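AvmM (PDB 7FE6) catalyses the macrocyclization step of alchivemycin A biosynthesis, closing the ring through dehydration and Michael-type addition. Local coordinates at residues 40-45 and 139-144; 75-80 and 109-114. All coordinates share one frame; numbering follows the deposited sequence.

Contact 1 of 2, residues 40-45 and 139-144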
loop_
_atom_site.group_PDB
_atom_site.type_symbol
_atom_site.label_atom_id
_atom_site.label_comp_id
_atom_site.label_asym_id
_atom_site.label_seq_id
_atom_site.Cartn_x
_atom_site.Cartn_y
_atom_site.Cartn_z
ATOM N N THR A 40 5.588 18.605 -10.792
ATOM C CA THR A 40 6.501 17.501 -10.489
ATOM C C THR A 40 6.144 16.858 -9.151
ATOM O O THR A 40 6.042 17.541 -8.126
ATOM C CB THR A 40 7.965 17.970 -10.462
ATOM O OG1 THR A 40 8.368 18.452 -11.758
ATOM C CG2 THR A 40 8.898 16.828 -10.036
ATOM N N ILE A 41 5.968 15.546 -9.161
ATOM C CA ILE A 41 5.777 14.785 -7.942
ATOM C C ILE A 41 6.961 13.842 -7.773
ATOM O O ILE A 41 7.597 13.413 -8.748
ATOM C CB ILE A 41 4.459 13.993 -7.964
ATOM C CG1 ILE A 41 4.548 12.903 -9.032
ATOM C CG2 ILE A 41 3.262 14.952 -8.182
ATOM C CD1 ILE A 41 3.592 11.797 -8.868
ATOM N N GLU A 42 7.248 13.513 -6.519
ATOM C CA GLU A 42 8.212 12.485 -6.173
ATOM C C GLU A 42 7.481 11.410 -5.391
ATOM O O GLU A 42 6.729 11.722 -4.472
ATOM C CB GLU A 42 9.357 13.049 -5.333
ATOM C CG GLU A 42 10.417 12.007 -4.939
ATOM C CD GLU A 42 11.722 12.638 -4.440
ATOM O OE1 GLU A 42 11.992 13.831 -4.768
ATOM O OE2 GLU A 42 12.485 11.924 -3.719
ATOM N N PHE A 43 7.690 10.157 -5.763
ATOM C CA PHE A 43 7.202 9.009 -5.011
ATOM C C PHE A 43 8.320 7.974 -4.950
ATOM O O PHE A 43 9.406 8.161 -5.502
ATOM C CB PHE A 43 5.918 8.412 -5.611
ATOM C CG PHE A 43 6.080 7.896 -7.017
ATOM C CD1 PHE A 43 5.885 8.736 -8.110
ATOM C CD2 PHE A 43 6.461 6.576 -7.253
ATOM C CE1 PHE A 43 6.044 8.268 -9.402
ATOM C CE2 PHE A 43 6.607 6.104 -8.540
ATOM C CZ PHE A 43 6.402 6.963 -9.623
ATOM N N SER A 44 8.081 6.905 -4.207
ATOM C CA SER A 44 9.033 5.824 -4.153
ATOM C C SER A 44 8.310 4.532 -4.492
ATOM O O SER A 44 7.092 4.413 -4.356
ATOM C CB SER A 44 9.769 5.737 -2.796
ATOM O OG SER A 44 8.997 5.143 -1.772
ATOM N N VAL A 45 9.076 3.589 -5.015
ATOM C CA VAL A 45 8.568 2.277 -5.372
ATOM C C VAL A 45 9.712 1.304 -5.127
ATOM O O VAL A 45 10.880 1.632 -5.361
ATOM C CB VAL A 45 8.039 2.262 -6.835
ATOM C CG1 VAL A 45 9.050 2.901 -7.804
ATOM C CG2 VAL A 45 7.648 0.848 -7.307
ATOM N N HIS A 139 13.542 5.827 -6.074
ATOM C CA HIS A 139 12.883 7.101 -5.827
ATOM C C HIS A 139 12.617 7.734 -7.195
ATOM O O HIS A 139 13.503 7.743 -8.051
ATOM C CB HIS A 139 13.771 7.995 -4.961
ATOM C CG HIS A 139 14.096 7.420 -3.616
ATOM N ND1 HIS A 139 13.419 7.784 -2.465
ATOM C CD2 HIS A 139 15.008 6.485 -3.240
ATOM C CE1 HIS A 139 13.920 7.116 -1.437
ATOM N NE2 HIS A 139 14.887 6.324 -1.880
ATOM N N VAL A 140 11.400 8.219 -7.428
ATOM C CA VAL A 140 10.995 8.581 -8.785
ATOM C C VAL A 140 10.427 9.998 -8.803
ATOM O O VAL A 140 9.514 10.316 -8.034
ATOM C CB VAL A 140 9.948 7.599 -9.343
ATOM C CG1 VAL A 140 9.675 7.926 -10.785
ATOM C CG2 VAL A 140 10.396 6.199 -9.202
ATOM N N ARG A 141 10.921 10.828 -9.720
ATOM C CA ARG A 141 10.385 12.161 -9.942
ATOM C C ARG A 141 9.719 12.201 -11.312
ATOM O O ARG A 141 10.362 11.912 -12.340
ATOM C CB ARG A 141 11.472 13.224 -9.826
ATOM C CG ARG A 141 11.926 13.496 -8.411
ATOM C CD ARG A 141 13.233 14.293 -8.370
ATOM N NE ARG A 141 13.661 14.546 -7.006
ATOM C CZ ARG A 141 14.895 14.884 -6.640
ATOM N NH1 ARG A 141 15.873 15.001 -7.537
ATOM N NH2 ARG A 141 15.166 15.073 -5.350
ATOM N N LEU A 142 8.440 12.591 -11.323
ATOM C CA LEU A 142 7.594 12.460 -12.494
ATOM C C LEU A 142 6.816 13.745 -12.697
ATOM O O LEU A 142 6.325 14.348 -11.734
ATOM C CB LEU A 142 6.621 11.301 -12.348
ATOM C CG LEU A 142 5.630 11.084 -13.483
ATOM C CD1 LEU A 142 6.362 10.833 -14.788
ATOM C CD2 LEU A 142 4.712 9.931 -13.145
ATOM N N ALA A 143 6.730 14.162 -13.958
ATOM C CA ALA A 143 5.976 15.340 -14.350
ATOM C C ALA A 143 5.438 15.107 -15.752
ATOM O O ALA A 143 6.197 14.743 -16.654
ATOM C CB ALA A 143 6.855 16.600 -14.301
ATOM N N PHE A 144 4.140 15.309 -15.936
ATOM C CA PHE A 144 3.574 15.317 -17.273
ATOM C C PHE A 144 3.547 16.738 -17.795
ATOM O O PHE A 144 3.391 17.693 -17.030
ATOM C CB PHE A 144 2.175 14.729 -17.288
ATOM C CG PHE A 144 2.142 13.285 -16.934
ATOM C CD1 PHE A 144 2.284 12.312 -17.925
ATOM C CD2 PHE A 144 2.003 12.886 -15.614
ATOM C CE1 PHE A 144 2.261 10.964 -17.594
ATOM C CE2 PHE A 144 1.983 11.543 -15.281
ATOM C CZ PHE A 144 2.109 10.584 -16.265
HETATM O O HOH W 1 11.207 9.599 -2.447
#

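Contact 2 of 2, residues 75-80 and 109-114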
loop_
_atom_site.group_PDB
_atom_site.type_symbol
_atom_site.label_atom_id
_atom_site.label_comp_id
_atom_site.label_asym_id
_atom_site.label_seq_id
_atom_site.Cartn_x
_atom_site.Cartn_y
_atom_site.Cartn_z
ATOM N N GLU A 75 7.975 10.969 -24.586
ATOM C CA GLU A 75 8.332 12.382 -24.653
ATOM C C GLU A 75 7.369 13.308 -23.917
ATOM O O GLU A 75 7.756 14.435 -23.598
ATOM C CB GLU A 75 8.405 12.814 -26.133
ATOM C CG GLU A 75 9.565 12.201 -26.943
ATOM C CD GLU A 75 9.438 10.688 -27.138
ATOM O OE1 GLU A 75 8.363 10.245 -27.622
ATOM O OE2 GLU A 75 10.407 9.947 -26.778
ATOM N N ASP A 76 6.140 12.875 -23.627
ATOM C CA ASP A 76 5.143 13.775 -23.043
ATOM C C ASP A 76 5.308 13.940 -21.538
ATOM O O ASP A 76 4.502 14.642 -20.903
ATOM C CB ASP A 76 3.723 13.275 -23.317
ATOM C CG ASP A 76 3.374 13.293 -24.775
ATOM O OD1 ASP A 76 3.672 14.309 -25.443
ATOM O OD2 ASP A 76 2.820 12.270 -25.247
ATOM N N PHE A 77 6.294 13.272 -20.952
ATOM C CA PHE A 77 6.557 13.397 -19.535
ATOM C C PHE A 77 8.059 13.365 -19.283
ATOM O O PHE A 77 8.855 12.927 -20.118
ATOM C CB PHE A 77 5.818 12.310 -18.744
ATOM C CG PHE A 77 6.108 10.889 -19.188
ATOM C CD1 PHE A 77 7.131 10.151 -18.594
ATOM C CD2 PHE A 77 5.313 10.267 -20.145
ATOM C CE1 PHE A 77 7.372 8.839 -18.975
ATOM C CE2 PHE A 77 5.554 8.952 -20.521
ATOM C CZ PHE A 77 6.584 8.236 -19.924
ATOM N N LYS A 78 8.435 13.891 -18.130
ATOM C CA LYS A 78 9.804 13.830 -17.657
ATOM C C LYS A 78 9.884 12.844 -16.502
ATOM O O LYS A 78 8.988 12.795 -15.649
ATOM C CB LYS A 78 10.304 15.202 -17.223
ATOM C CG LYS A 78 10.522 16.121 -18.370
ATOM C CD LYS A 78 11.100 17.422 -17.910
ATOM C CE LYS A 78 11.229 18.353 -19.084
ATOM N NZ LYS A 78 12.212 17.869 -20.109
ATOM N N LEU A 79 10.956 12.051 -16.495
ATOM C CA LEU A 79 11.077 10.922 -15.581
ATOM C C LEU A 79 12.514 10.830 -15.094
ATOM O O LEU A 79 13.427 10.618 -15.896
ATOM C CB LEU A 79 10.657 9.616 -16.266
ATOM C CG LEU A 79 9.889 8.575 -15.434
ATOM C CD1 LEU A 79 9.945 7.203 -16.100
ATOM C CD2 LEU A 79 10.377 8.503 -14.014
ATOM N N PHE A 80 12.712 10.989 -13.786
ATOM C CA PHE A 80 14.009 10.790 -13.147
ATOM C C PHE A 80 13.879 9.761 -12.039
ATOM O O PHE A 80 12.819 9.626 -11.408
ATOM C CB PHE A 80 14.556 12.084 -12.541
ATOM C CG PHE A 80 15.028 13.070 -13.555
ATOM C CD1 PHE A 80 14.106 13.821 -14.294
ATOM C CD2 PHE A 80 16.394 13.263 -13.765
ATOM C CE1 PHE A 80 14.541 14.744 -15.232
ATOM C CE2 PHE A 80 16.853 14.190 -14.710
ATOM C CZ PHE A 80 15.930 14.927 -15.454
ATOM N N ILE A 109 3.307 3.181 -21.788
ATOM C CA ILE A 109 4.719 3.397 -22.086
ATOM C C ILE A 109 5.505 2.696 -20.979
ATOM O O ILE A 109 5.489 3.141 -19.820
ATOM C CB ILE A 109 5.083 4.891 -22.150
ATOM C CG1 ILE A 109 4.126 5.687 -23.047
ATOM C CG2 ILE A 109 6.491 5.055 -22.684
ATOM C CD1 ILE A 109 4.028 5.184 -24.437
ATOM N N ALA A 110 6.188 1.602 -21.327
ATOM C CA ALA A 110 6.969 0.832 -20.367
ATOM C C ALA A 110 8.395 1.373 -20.295
ATOM O O ALA A 110 9.071 1.497 -21.319
ATOM C CB ALA A 110 6.970 -0.651 -20.737
ATOM N N CYS A 111 8.837 1.709 -19.082
ATOM C CA CYS A 111 10.129 2.343 -18.847
ATOM C C CYS A 111 11.000 1.518 -17.912
ATOM O O CYS A 111 10.547 1.079 -16.847
ATOM C CB CYS A 111 9.951 3.741 -18.262
ATOM S SG CYS A 111 9.016 4.797 -19.305
ATOM N N GLN A 112 12.262 1.367 -18.282
ATOM C CA GLN A 112 13.222 0.671 -17.445
ATOM C C GLN A 112 13.853 1.642 -16.448
ATOM O O GLN A 112 14.413 2.669 -16.836
ATOM C CB GLN A 112 14.289 -0.004 -18.307
ATOM C CG GLN A 112 15.196 -0.944 -17.533
ATOM C CD GLN A 112 16.249 -1.622 -18.412
ATOM O OE1 GLN A 112 17.296 -2.048 -17.923
ATOM N NE2 GLN A 112 15.950 -1.769 -19.700
ATOM N N LEU A 113 13.782 1.286 -15.167
ATOM C CA LEU A 113 14.412 2.022 -14.070
ATOM C C LEU A 113 15.401 1.125 -13.323
ATOM O O LEU A 113 15.331 1.021 -12.090
ATOM C CB LEU A 113 13.343 2.540 -13.089
ATOM C CG LEU A 113 12.581 3.822 -13.442
ATOM C CD1 LEU A 113 11.705 3.632 -14.685
ATOM C CD2 LEU A 113 11.719 4.241 -12.262
ATOM N N SER A 114 16.364 0.526 -14.048
ATOM C CA SER A 114 17.274 -0.449 -13.468
ATOM C C SER A 114 18.575 0.241 -13.077
ATOM O O SER A 114 18.775 1.436 -13.312
ATOM C CB SER A 114 17.585 -1.582 -14.452
ATOM O OG SER A 114 18.347 -1.127 -15.589
#

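Contact 1 of 2, residues 40-45 and 139-144
Glu-42 and Arg-141 form the salt bridge of this antiparallel strand pair, the two side chains running side by side from a non-hydrogen-bonded position. NE of Arg-141 donates to OE1 of Glu-42 over 2.9 Å in a fairly straight bond (162°), and NH2 adds a weak second one. The oxygen sits at the edge of the guanidinium, in its plane; the two flat groups are turned 70° apart, and the donor meets OE1 from above the carboxylate plane. With CG anti to the backbone N and the chain extended, Glu-42 brings its carboxylate alongside the arginine. Its other oxygen, OE2, accepts from a water 2.9 Å away that also binds His-139 ND1, and it forms a salt bridge to Arg-188 of the second subunit. NE2 of His-139 is hydrogen-bonded to ND1 of His-152 of that subunit.

Between the strands, Ile-41 pairs with Leu-142 and Phe-43 with Val-140 through reciprocal backbone bonds, such as Val-140 N to Phe-43 O at 2.8 Å. On the face bearing Phe-43, Val-140 lies against the aromatic ring in a CH-pi contact, its CB 3.8 Å from the ring centroid and 21° off the normal. CG2 of Val-140 also meets CG1 of Val-45 at 3.8 Å, while Leu-142 CB lies at the edge of the phenyl ring.

The chemistry is thus divided: the face bearing Phe-43 is apolar, and Val-45 and Leu-142 touch strand 57-66 of the facing sheet, whereas Glu-42, Arg-141, His-139 and one water form a polar group meeting the second subunit. Two arginines near one carboxylate would probably favour its ionised form.

Contact 2 of 2, residues 75-80 and 109-114
Two facing beta sheets meet where strand 77-83, from the antiparallel sheet, lies across from strand 107-113 at the border of the mixed sheet. Over the local segments the strand axes approach to 9.7 Å and run at 24° to each other, a separation bridged by side chains. Phe-77 and Leu-79 point toward the facing strand, as do Ile-109, Cys-111 and Leu-113, so alternate residues of both strands build the interface.

Phe-77 reaches across with the far end of its ring. CZ lies 4.2 Å from CG2 of Ile-109 and 4.3 Å from SG of Cys-111, and both partners sit at the ring edge, near its plane. The cysteine therefore makes an edge-on sulfur-aromatic contact: SG is 5.5 Å from the ring centroid and 90° off the normal. Its first torsion (chi1 -59°) sets SG beside its own backbone N, bringing the sulfur into the space shared by Phe-77 and Leu-79.

Farther along the strands, one branch of Leu-79 takes over. Its CD1 is 4.1 Å from Cys-111 CB and equally near SG, and touches CD1 of Leu-113 at 4.2 Å. Cys-111 is consequently met by both Phe-77 and Leu-79.

Neighbouring strands continue this buried apolar layer: Phe-77 also packs on Ile-64 of strand 57-66 and on Leu-142 of strand 135-144, while Leu-79 and Leu-113 both meet Val-140. The contacts between the strands come from their inward-facing apolar side chains, an arrangement typical of the interior of a beta sandwich.

From the N terminus, strand 40-49 comes first, and contact 1 closes a long loop when residues 139-144 return beside residues 40-45. Within that excursion the chain passes through 75-80 and later 109-114, so contact 2 closes a shorter loop wholly inside the longer one. Contact 1 joins neighbours within the antiparallel sheet, whereas contact 2 spans from that sheet to the mixed one. Strands 135-144 and 77-83 adjoin each other and connect the two: Arg-141 N probably bonds to Phe-80 O, and Lys-78 N probably to Ala-143 O. Together the contacts illustrate how lateral strand pairing and face-to-face side-chain contact combine in a sandwich.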